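Local coordinates for conserved exported protein (Bacteroides fragilis, PDB 3CLW) that is of unestablished function but probably hydrolyses O-glycosyl bonds, as expected of a family 30 glycoside hydrolase with a TIM-barrel fold, at residues S311-T323 with S331-H343. Sequence-based numbering, arbitrary orientation.
Sequences SEYCILEKNEEIT and SINLGLYVARIIH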
ATOM      1  N   SER A 311       2.023  -4.163   0.292  1.00 32.23           N
ATOM      2  CA  SER A 311       0.596  -3.838   0.370  1.00 33.00           C
ATOM      3  C   SER A 311       0.151  -3.116   1.642  1.00 33.10           C
ATOM      4  O   SER A 311      -1.042  -2.860   1.825  1.00 33.95           O
ATOM      5  CB  SER A 311      -0.245  -5.097   0.175  1.00 32.87           C
ATOM      6  OG  SER A 311       0.134  -6.070   1.157  1.00 35.37           O
ATOM      7  N   GLU A 312       1.094  -2.801   2.524  1.00 33.74           N
ATOM      8  CA  GLU A 312       0.800  -1.985   3.709  1.00 34.08           C
ATOM      9  C   GLU A 312       2.065  -1.525   4.364  1.00 34.23           C
ATOM     10  O   GLU A 312       2.969  -2.302   4.576  1.00 33.60           O
ATOM     11  CB  GLU A 312      -0.050  -2.733   4.736  1.00 33.81           C
ATOM     12  CG  GLU A 312      -0.726  -1.798   5.754  1.00 33.97           C
ATOM     13  CD  GLU A 312      -1.310  -2.518   6.945  1.00 35.16           C
ATOM     14  OE1 GLU A 312      -2.211  -3.367   6.792  1.00 35.59           O
ATOM     15  OE2 GLU A 312      -0.871  -2.216   8.064  1.00 36.87           O
ATOM     16  N   TYR A 313       2.124  -0.234   4.679  1.00 35.50           N
ATOM     17  CA  TYR A 313       3.162   0.320   5.537  1.00 36.23           C
ATOM     18  C   TYR A 313       2.716   1.628   6.195  1.00 37.19           C
ATOM     19  O   TYR A 313       1.952   2.395   5.614  1.00 37.11           O
ATOM     20  CB  TYR A 313       4.455   0.591   4.756  1.00 36.23           C
ATOM     21  CG  TYR A 313       5.556   1.108   5.657  1.00 37.08           C
ATOM     22  CD1 TYR A 313       6.141   0.266   6.634  1.00 37.58           C
ATOM     23  CD2 TYR A 313       5.963   2.458   5.599  1.00 37.10           C
ATOM     24  CE1 TYR A 313       7.122   0.738   7.481  1.00 38.14           C
ATOM     25  CE2 TYR A 313       6.942   2.944   6.434  1.00 36.08           C
ATOM     26  CZ  TYR A 313       7.520   2.092   7.374  1.00 38.99           C
ATOM     27  OH  TYR A 313       8.502   2.587   8.208  1.00 39.33           O
ATOM     28  N   CYS A 314       3.220   1.872   7.401  1.00 38.07           N
ATOM     29  CA  CYS A 314       3.253   3.218   8.012  1.00 38.56           C
ATOM     30  C   CYS A 314       4.419   3.242   9.009  1.00 39.84           C
ATOM     31  O   CYS A 314       4.927   2.174   9.387  1.00 40.39           O
ATOM     32  CB  CYS A 314       1.930   3.566   8.693  1.00 37.26           C
ATOM     33  SG  CYS A 314       1.528   2.556  10.106  1.00 36.25           S
ATOM     34  N   ILE A 315       4.858   4.438   9.418  1.00 41.01           N
ATOM     35  CA  ILE A 315       5.918   4.571  10.423  1.00 40.89           C
ATOM     36  C   ILE A 315       5.424   4.011  11.736  1.00 41.65           C
ATOM     37  O   ILE A 315       4.492   4.536  12.352  1.00 42.36           O
ATOM     38  CB  ILE A 315       6.366   6.031  10.661  1.00 40.89           C
ATOM     39  CG1 ILE A 315       6.739   6.727   9.358  1.00 38.86           C
ATOM     40  CG2 ILE A 315       7.521   6.070  11.675  1.00 42.80           C
ATOM     41  CD1 ILE A 315       7.949   6.176   8.633  1.00 37.44           C
ATOM     42  N   LEU A 316       6.061   2.930  12.157  1.00 43.14           N
ATOM     43  CA  LEU A 316       5.662   2.186  13.338  1.00 44.61           C
ATOM     44  C   LEU A 316       6.894   1.922  14.172  1.00 44.90           C
ATOM     45  O   LEU A 316       6.826   1.958  15.394  1.00 44.74           O
ATOM     46  CB  LEU A 316       5.050   0.858  12.917  1.00 44.92           C
ATOM     47  CG  LEU A 316       3.888   0.298  13.704  1.00 47.52           C
ATOM     48  CD1 LEU A 316       2.777   1.338  13.832  1.00 49.40           C
ATOM     49  CD2 LEU A 316       3.394  -0.955  12.991  1.00 48.79           C
ATOM     50  N   GLU A 317       8.011   1.669  13.501  1.00 45.56           N
ATOM     51  CA  GLU A 317       9.256   1.382  14.183  1.00 47.22           C
ATOM     52  C   GLU A 317       9.931   2.640  14.705  1.00 48.60           C
ATOM     53  O   GLU A 317       9.543   3.769  14.391  1.00 48.35           O
ATOM     54  CB  GLU A 317      10.230   0.638  13.277  1.00 46.85           C
ATOM     55  CG  GLU A 317      10.754   1.467  12.121  1.00 46.49           C
ATOM     56  CD  GLU A 317       9.910   1.328  10.861  1.00 47.27           C
ATOM     57  OE1 GLU A 317       8.663   1.193  10.945  1.00 45.79           O
ATOM     58  OE2 GLU A 317      10.520   1.351   9.774  1.00 49.28           O
ATOM     59  N   LYS A 318      10.968   2.406  15.499  1.00 49.90           N
ATOM     60  CA  LYS A 318      11.737   3.453  16.138  1.00 50.99           C
ATOM     61  C   LYS A 318      13.203   3.174  15.867  1.00 51.01           C
ATOM     62  O   LYS A 318      13.641   2.030  15.909  1.00 50.67           O
ATOM     63  CB  LYS A 318      11.476   3.463  17.644  1.00 50.98           C
ATOM     64  CG  LYS A 318      10.048   3.764  18.040  1.00 53.03           C
ATOM     65  CD  LYS A 318       9.999   4.080  19.524  1.00 57.06           C
ATOM     66  CE  LYS A 318       8.591   4.344  20.018  1.00 60.49           C
ATOM     67  NZ  LYS A 318       8.333   5.802  20.217  1.00 63.89           N
ATOM     68  N   ASN A 319      13.937   4.232  15.550  1.00 51.87           N
ATOM     69  CA  ASN A 319      15.363   4.170  15.267  1.00 52.86           C
ATOM     70  C   ASN A 319      15.935   5.589  15.160  1.00 53.75           C
ATOM     71  O   ASN A 319      15.187   6.561  15.028  1.00 53.91           O
ATOM     72  CB  ASN A 319      15.670   3.315  14.019  1.00 52.39           C
ATOM     73  CG  ASN A 319      15.057   3.878  12.728  1.00 51.80           C
ATOM     74  OD1 ASN A 319      15.317   5.022  12.329  1.00 50.12           O
ATOM     75  ND2 ASN A 319      14.259   3.056  12.062  1.00 50.12           N
ATOM     76  N   GLU A 320      17.262   5.695  15.214  1.00 54.87           N
ATOM     77  CA  GLU A 320      17.960   6.986  15.190  1.00 55.67           C
ATOM     78  C   GLU A 320      17.659   7.863  13.977  1.00 54.85           C
ATOM     79  O   GLU A 320      17.809   9.075  14.049  1.00 55.48           O
ATOM     80  CB  GLU A 320      19.477   6.781  15.288  1.00 56.33           C
ATOM     81  CG  GLU A 320      20.027   5.780  14.271  1.00 61.22           C
ATOM     82  CD  GLU A 320      21.522   5.957  13.989  1.00 66.75           C
ATOM     83  OE1 GLU A 320      22.238   4.928  14.037  1.00 69.66           O
ATOM     84  OE2 GLU A 320      21.976   7.102  13.720  1.00 66.52           O
ATOM     85  N   GLU A 321      17.273   7.259  12.858  1.00 54.18           N
ATOM     86  CA  GLU A 321      17.004   8.023  11.640  1.00 53.06           C
ATOM     87  C   GLU A 321      15.706   8.843  11.685  1.00 52.14           C
ATOM     88  O   GLU A 321      15.633   9.921  11.095  1.00 51.29           O
ATOM     89  CB  GLU A 321      17.007   7.107  10.427  1.00 53.04           C
ATOM     90  CG  GLU A 321      18.377   6.630  10.035  1.00 53.96           C
ATOM     91  CD  GLU A 321      18.399   6.105   8.624  1.00 56.72           C
ATOM     92  OE1 GLU A 321      18.399   4.868   8.457  1.00 58.47           O
ATOM     93  OE2 GLU A 321      18.389   6.933   7.677  1.00 59.10           O
ATOM     94  N   ILE A 322      14.712   8.343  12.417  1.00 51.52           N
ATOM     95  CA  ILE A 322      13.349   8.872  12.350  1.00 51.10           C
ATOM     96  C   ILE A 322      12.725   9.197  13.708  1.00 51.57           C
ATOM     97  O   ILE A 322      11.636   9.785  13.761  1.00 51.98           O
ATOM     98  CB  ILE A 322      12.388   7.891  11.588  1.00 51.33           C
ATOM     99  CG1 ILE A 322      12.394   6.493  12.237  1.00 50.43           C
ATOM    100  CG2 ILE A 322      12.714   7.843  10.095  1.00 49.95           C
ATOM    101  CD1 ILE A 322      11.228   5.626  11.859  1.00 49.91           C
ATOM    102  N   THR A 323      13.388   8.797  14.795  1.00 51.20           N
ATOM    103  CA  THR A 323      12.865   9.005  16.154  1.00 51.12           C
ATOM    104  C   THR A 323      13.513  10.236  16.855  1.00 51.43           C
ATOM    105  O   THR A 323      14.697  10.244  17.206  1.00 51.36           O
ATOM    106  CB  THR A 323      12.923   7.699  16.959  1.00 51.11           C
ATOM    107  OG1 THR A 323      12.107   6.739  16.284  1.00 50.71           O
ATOM    108  CG2 THR A 323      12.381   7.873  18.378  1.00 49.68           C
ATOM    109  N   SER A 331      10.703  15.890   9.689  1.00 42.64           N
ATOM    110  CA  SER A 331       9.718  15.765   8.621  1.00 40.67           C
ATOM    111  C   SER A 331      10.272  15.213   7.305  1.00 40.39           C
ATOM    112  O   SER A 331       9.716  14.242   6.758  1.00 39.98           O
ATOM    113  CB  SER A 331       8.992  17.083   8.420  1.00 40.28           C
ATOM    114  OG  SER A 331       8.042  17.234   9.457  1.00 39.51           O
ATOM    115  N   ILE A 332      11.352  15.817   6.806  1.00 39.31           N
ATOM    116  CA  ILE A 332      12.031  15.324   5.605  1.00 38.70           C
ATOM    117  C   ILE A 332      12.770  13.965   5.810  1.00 39.14           C
ATOM    118  O   ILE A 332      12.964  13.202   4.862  1.00 38.83           O
ATOM    119  CB  ILE A 332      12.948  16.416   4.976  1.00 38.27           C
ATOM    120  CG1 ILE A 332      13.453  16.029   3.589  1.00 37.45           C
ATOM    121  CG2 ILE A 332      14.118  16.753   5.874  1.00 39.05           C
ATOM    122  CD1 ILE A 332      12.346  15.921   2.537  1.00 39.18           C
ATOM    123  N   ASN A 333      13.200  13.694   7.042  1.00 39.73           N
ATOM    124  CA  ASN A 333      13.822  12.423   7.378  1.00 39.83           C
ATOM    125  C   ASN A 333      12.833  11.276   7.187  1.00 39.44           C
ATOM    126  O   ASN A 333      13.189  10.211   6.666  1.00 39.48           O
ATOM    127  CB  ASN A 333      14.326  12.419   8.813  1.00 39.74           C
ATOM    128  CG  ASN A 333      15.584  13.260   9.020  1.00 43.12           C
ATOM    129  OD1 ASN A 333      16.283  13.665   8.087  1.00 44.66           O
ATOM    130  ND2 ASN A 333      15.876  13.519  10.280  1.00 48.29           N
ATOM    131  N   LEU A 334      11.594  11.508   7.623  1.00 39.22           N
ATOM    132  CA  LEU A 334      10.517  10.546   7.446  1.00 38.18           C
ATOM    133  C   LEU A 334      10.194  10.364   5.969  1.00 38.82           C
ATOM    134  O   LEU A 334      10.090   9.216   5.498  1.00 37.83           O
ATOM    135  CB  LEU A 334       9.283  10.976   8.212  1.00 37.71           C
ATOM    136  CG  LEU A 334       9.391  10.917   9.737  1.00 37.99           C
ATOM    137  CD1 LEU A 334       8.229  11.691  10.361  1.00 34.48           C
ATOM    138  CD2 LEU A 334       9.405   9.463  10.189  1.00 34.50           C
ATOM    139  N   GLY A 335      10.069  11.482   5.241  1.00 38.07           N
ATOM    140  CA  GLY A 335       9.846  11.429   3.808  1.00 39.14           C
ATOM    141  C   GLY A 335      10.903  10.633   3.032  1.00 40.22           C
ATOM    142  O   GLY A 335      10.574   9.831   2.160  1.00 39.58           O
ATOM    143  N   LEU A 336      12.182  10.860   3.343  1.00 40.82           N
ATOM    144  CA  LEU A 336      13.270  10.118   2.700  1.00 40.82           C
ATOM    145  C   LEU A 336      13.383   8.672   3.183  1.00 40.19           C
ATOM    146  O   LEU A 336      13.717   7.809   2.398  1.00 40.64           O
ATOM    147  CB  LEU A 336      14.609  10.824   2.889  1.00 41.24           C
ATOM    148  CG  LEU A 336      14.817  12.199   2.262  1.00 43.16           C
ATOM    149  CD1 LEU A 336      15.934  12.900   3.008  1.00 44.02           C
ATOM    150  CD2 LEU A 336      15.126  12.119   0.778  1.00 44.86           C
ATOM    151  N   TYR A 337      13.096   8.405   4.458  1.00 39.95           N
ATOM    152  CA  TYR A 337      13.099   7.035   4.988  1.00 39.61           C
ATOM    153  C   TYR A 337      12.114   6.139   4.219  1.00 39.31           C
ATOM    154  O   TYR A 337      12.432   4.985   3.863  1.00 39.08           O
ATOM    155  CB  TYR A 337      12.743   7.071   6.465  1.00 40.08           C
ATOM    156  CG  TYR A 337      12.761   5.745   7.210  1.00 41.71           C
ATOM    157  CD1 TYR A 337      11.600   4.992   7.352  1.00 39.48           C
ATOM    158  CD2 TYR A 337      13.938   5.276   7.833  1.00 44.13           C
ATOM    159  CE1 TYR A 337      11.589   3.811   8.045  1.00 41.77           C
ATOM    160  CE2 TYR A 337      13.941   4.084   8.566  1.00 43.09           C
ATOM    161  CZ  TYR A 337      12.754   3.349   8.657  1.00 43.72           C
ATOM    162  OH  TYR A 337      12.720   2.166   9.371  1.00 43.94           O
ATOM    163  N   VAL A 338      10.930   6.688   3.940  1.00 38.29           N
ATOM    164  CA  VAL A 338       9.886   5.937   3.271  1.00 37.39           C
ATOM    165  C   VAL A 338      10.176   5.872   1.791  1.00 37.26           C
ATOM    166  O   VAL A 338       9.977   4.843   1.194  1.00 37.29           O
ATOM    167  CB  VAL A 338       8.471   6.504   3.542  1.00 37.33           C
ATOM    168  CG1 VAL A 338       7.423   5.697   2.817  1.00 36.66           C
ATOM    169  CG2 VAL A 338       8.161   6.498   5.025  1.00 35.78           C
ATOM    170  N   ALA A 339      10.655   6.964   1.199  1.00 37.30           N
ATOM    171  CA  ALA A 339      11.069   6.925  -0.203  1.00 37.52           C
ATOM    172  C   ALA A 339      12.120   5.820  -0.457  1.00 37.92           C
ATOM    173  O   ALA A 339      12.177   5.259  -1.522  1.00 38.04           O
ATOM    174  CB  ALA A 339      11.575   8.261  -0.658  1.00 36.94           C
ATOM    175  N   ARG A 340      12.952   5.537   0.534  1.00 38.78           N
ATOM    176  CA  ARG A 340      13.961   4.472   0.448  1.00 39.23           C
ATOM    177  C   ARG A 340      13.311   3.077   0.456  1.00 38.43           C
ATOM    178  O   ARG A 340      13.700   2.199  -0.326  1.00 38.18           O
ATOM    179  CB  ARG A 340      14.961   4.592   1.612  1.00 39.67           C
ATOM    180  CG  ARG A 340      15.956   3.415   1.667  1.00 40.58           C
ATOM    181  CD  ARG A 340      17.132   3.700   2.578  1.00 38.79           C
ATOM    182  NE  ARG A 340      16.725   3.680   3.973  1.00 38.67           N
ATOM    183  CZ  ARG A 340      17.589   3.742   4.976  1.00 42.46           C
ATOM    184  NH1 ARG A 340      18.900   3.842   4.722  1.00 44.68           N
ATOM    185  NH2 ARG A 340      17.156   3.697   6.226  1.00 43.48           N
ATOM    186  N   ILE A 341      12.309   2.887   1.314  1.00 37.71           N
ATOM    187  CA  ILE A 341      11.518   1.676   1.240  1.00 37.46           C
ATOM    188  C   ILE A 341      10.939   1.515  -0.159  1.00 37.92           C
ATOM    189  O   ILE A 341      11.044   0.425  -0.749  1.00 37.94           O
ATOM    190  CB  ILE A 341      10.375   1.620   2.260  1.00 37.79           C
ATOM    191  CG1 ILE A 341      10.911   1.719   3.680  1.00 37.05           C
ATOM    192  CG2 ILE A 341       9.610   0.296   2.107  1.00 35.60           C
ATOM    193  CD1 ILE A 341       9.872   2.130   4.701  1.00 40.81           C
ATOM    194  N   ILE A 342      10.360   2.591  -0.696  1.00 36.77           N
ATOM    195  CA  ILE A 342       9.733   2.507  -2.005  1.00 36.53           C
ATOM    196  C   ILE A 342      10.738   2.074  -3.079  1.00 37.41           C
ATOM    197  O   ILE A 342      10.475   1.116  -3.839  1.00 36.60           O
ATOM    198  CB  ILE A 342       8.995   3.811  -2.423  1.00 36.48           C
ATOM    199  CG1 ILE A 342       7.779   4.040  -1.515  1.00 37.00           C
ATOM    200  CG2 ILE A 342       8.538   3.739  -3.921  1.00 35.14           C
ATOM    201  CD1 ILE A 342       7.088   5.419  -1.656  1.00 35.04           C
ATOM    202  N   HIS A 343      11.873   2.775  -3.134  1.00 36.97           N
ATOM    203  CA  HIS A 343      12.881   2.491  -4.137  1.00 38.00           C
ATOM    204  C   HIS A 343      13.346   1.025  -4.121  1.00 38.59           C
ATOM    205  O   HIS A 343      13.451   0.390  -5.160  1.00 39.59           O
ATOM    206  CB  HIS A 343      14.076   3.397  -3.948  1.00 37.73           C
ATOM    207  CG  HIS A 343      15.250   3.002  -4.784  1.00 38.12           C
ATOM    208  ND1 HIS A 343      15.420   3.442  -6.077  1.00 39.06           N
ATOM    209  CD2 HIS A 343      16.297   2.190  -4.520  1.00 37.58           C
ATOM    210  CE1 HIS A 343      16.530   2.924  -6.568  1.00 38.62           C
ATOM    211  NE2 HIS A 343      17.073   2.156  -5.645  1.00 38.46           N
TER
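Asn333 lays its CB against the backbone of the 311-323 loop, 3.6 Å from Glu321 O, while its OD1 is bonded by Arg489. The next residue, Leu334, reaches over with CD2, which lies 3.7 Å from Ile322 CB and also meets Ile315 CG1 and CD1. Tyr337 makes the largest contribution to the contact: with CG anti to the backbone N (chi1 -177°) its ring stands out from the helix into the loop, where Ile322 CG2 covers one face in a CH-pi contact, 3.9 Å from the ring centroid. Its hydroxyl donates to Glu317 OE2 at 2.4 Å, a doubtfully short length, and accepts a weak bond from Asn319 ND2. The same Glu317 OE2 takes a second hydrogen bond, 2.8 Å long, from Tyr313 OH, which lies at the edge of the Tyr337 ring. Val338 CG2 packs against Ile315 CD1 and the edge of the Tyr313 ring. Arg340, bent at chi3, brings NH2 to Glu321 OE1 at 2.8 Å in a salt bridge, with the carboxylate and guanidinium planes 86° apart; Glu321 OE2 is hydrogen-bonded to Tyr445 OH, and Arg340 NH1 to Ala424 O. Ile341 CD1 then sits over a face of Tyr313. The loop leaving barrel strand 307-310 is thus folded back onto the following helix, 328-347, by an apolar layer, and both tyrosine hydroxyls converge on Glu317 OE2, the Tyr313 bond being the secure one.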